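Local coordinates for protein D-galactonate dehydratase family member SEN1436 (Salmonella enterica subsp. enterica serovar Enteritidis, PDB 3TW9) that dehydrates D-gluconate to 2-dehydro-3-deoxy-D-gluconate with low activity in vitro, using one magnesium ion per subunit, and probably has no significant role in gluconate breakdown in vivo, at residues L61-F66 with D354-G359. Residues are numbered along the deposited sequence; the frame is centred on the assembly and turned at random.
Sequences LGCATF and DISPVG
Val358, in the first turn of helix 357-369, packs against the end of strand 59-63. Its CG1 lies alongside the strand backbone, 3.6 Å from Leu61 O and 3.7 Å from Gly62 CA. CG1 is directed there because it stands anti to the backbone N of Val358. The other methyl, Val358 CG2, meets Leu61 CB more loosely, at 4.2 Å. Next along the strand, Cys63 points at the helix start. Cys63 CB comes within 3.5 Å of Gly359 N, and Cys63 CA and Gly359 CA are 5.0 Å apart. Gly359 has no side chain, and its backbone N lies directly against Cys63 CB.

The sulfur marks the change to polar contacts. With SG anti to its own backbone N (chi1 -166°), Cys63 reaches across to the loop before the helix, and Cys63 SG accepts a hydrogen bond from Ser356 N (3.4 Å, 157°). Thr65 N adds a weak bond to the same sulfur, so backbone N-H groups from both segments converge on it. Ser356 OG lies 3.1 Å from Cys63 SG. Ser356 is the N-cap residue of the helix, and its OG accepts from Gly359 N at 167° and weakly from Val358 N. Further out, Thr65 CG2 rests against Asp354 O at 3.7 Å, while Thr65 OG1 is hydrogen-bonded to Ala47 N of the neighbouring strand. At the edge is Asp354, assigned to substrate binding. Asp354 OD2 is hydrogen-bonded to a glycerol, probably from the crystallisation liquor. The contact joins the N-terminal domain to an N-capped barrel helix beside the active site, the interdomain arrangement of the mandelate racemase branch of the enolase superfamily.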
loop_
_atom_site.group_PDB
_atom_site.type_symbol
_atom_site.label_atom_id
_atom_site.label_comp_id
_atom_site.label_asym_id
_atom_site.label_seq_id
_atom_site.Cartn_x
_atom_site.Cartn_y
_atom_site.Cartn_z
ATOM N N LEU C 61 12.349 16.572 9.772
ATOM C CA LEU C 61 11.245 17.468 10.053
ATOM C C LEU C 61 9.929 16.845 9.611
ATOM O O LEU C 61 9.860 16.208 8.544
ATOM C CB LEU C 61 11.389 18.817 9.353
ATOM C CG LEU C 61 12.666 19.577 9.683
ATOM C CD1 LEU C 61 12.700 20.801 8.787
ATOM C CD2 LEU C 61 12.675 19.931 11.168
ATOM N N GLY C 62 8.892 17.088 10.413
ATOM C CA GLY C 62 7.565 16.580 10.120
ATOM C C GLY C 62 6.491 17.595 10.449
ATOM O O GLY C 62 6.681 18.450 11.301
ATOM N N CYS C 63 5.368 17.516 9.746
ATOM C CA CYS C 63 4.264 18.403 10.014
ATOM C C CYS C 63 3.315 17.784 11.028
ATOM O O CYS C 63 2.908 16.614 10.875
ATOM C CB CYS C 63 3.496 18.769 8.738
ATOM S SG CYS C 63 2.357 20.156 8.917
ATOM N N ALA C 64 2.927 18.605 12.014
ATOM C CA ALA C 64 1.906 18.255 13.005
ATOM C C ALA C 64 0.795 19.284 13.073
ATOM O O ALA C 64 0.203 19.496 14.137
ATOM C CB ALA C 64 2.572 18.062 14.413
ATOM N N THR C 65 0.501 19.937 11.945
ATOM C CA THR C 65 -0.397 21.071 11.948
ATOM C C THR C 65 -1.882 20.684 11.907
ATOM O O THR C 65 -2.434 20.402 10.822
ATOM C CB THR C 65 -0.016 22.051 10.805
ATOM O OG1 THR C 65 1.398 22.361 10.907
ATOM C CG2 THR C 65 -0.853 23.333 10.840
ATOM N N PHE C 66 -2.470 20.618 13.105
ATOM C CA PHE C 66 -3.903 20.775 13.325
ATOM C C PHE C 66 -3.978 22.160 13.957
ATOM O O PHE C 66 -3.846 22.317 15.171
ATOM C CB PHE C 66 -4.398 19.651 14.264
ATOM C CG PHE C 66 -5.823 19.787 14.760
ATOM C CD1 PHE C 66 -6.749 20.645 14.170
ATOM C CD2 PHE C 66 -6.248 18.988 15.822
ATOM C CE1 PHE C 66 -8.054 20.736 14.634
ATOM C CE2 PHE C 66 -7.569 19.064 16.294
ATOM C CZ PHE C 66 -8.470 19.949 15.702
ATOM N N ASP C 354 -3.565 26.040 6.325
ATOM C CA ASP C 354 -3.230 25.438 7.624
ATOM C C ASP C 354 -2.544 24.076 7.498
ATOM O O ASP C 354 -3.077 23.035 7.909
ATOM C CB ASP C 354 -4.440 25.420 8.589
ATOM C CG ASP C 354 -5.690 24.837 7.975
ATOM O OD1 ASP C 354 -6.069 25.245 6.875
ATOM O OD2 ASP C 354 -6.352 24.006 8.649
ATOM N N ILE C 355 -1.343 24.124 6.917
ATOM C CA ILE C 355 -0.435 23.021 6.703
ATOM C C ILE C 355 0.939 23.700 6.617
ATOM O O ILE C 355 1.059 24.754 5.984
ATOM C CB ILE C 355 -0.775 22.242 5.383
ATOM C CG1 ILE C 355 0.234 21.123 5.103
ATOM C CG2 ILE C 355 -0.889 23.196 4.166
ATOM C CD1 ILE C 355 -0.215 20.134 3.967
ATOM N N SER C 356 1.949 23.141 7.282
ATOM C CA SER C 356 3.280 23.736 7.191
ATOM C C SER C 356 3.874 23.469 5.811
ATOM O O SER C 356 3.445 22.546 5.101
ATOM C CB SER C 356 4.192 23.215 8.309
ATOM O OG SER C 356 4.709 21.926 8.020
ATOM N N PRO C 357 4.877 24.269 5.409
ATOM C CA PRO C 357 5.574 23.888 4.181
ATOM C C PRO C 357 6.151 22.459 4.191
ATOM O O PRO C 357 6.311 21.845 3.121
ATOM C CB PRO C 357 6.676 24.951 4.079
ATOM C CG PRO C 357 5.963 26.190 4.644
ATOM C CD PRO C 357 5.288 25.615 5.879
ATOM N N VAL C 358 6.443 21.926 5.381
ATOM C CA VAL C 358 6.887 20.543 5.510
ATOM C C VAL C 358 5.739 19.591 5.078
ATOM O O VAL C 358 5.952 18.687 4.294
ATOM C CB VAL C 358 7.325 20.208 6.959
ATOM C CG1 VAL C 358 7.760 18.737 7.092
ATOM C CG2 VAL C 358 8.478 21.141 7.425
ATOM N N GLY C 359 4.536 19.816 5.598
ATOM C CA GLY C 359 3.334 19.084 5.119
ATOM C C GLY C 359 3.067 19.284 3.625
ATOM O O GLY C 359 2.626 18.365 2.936
#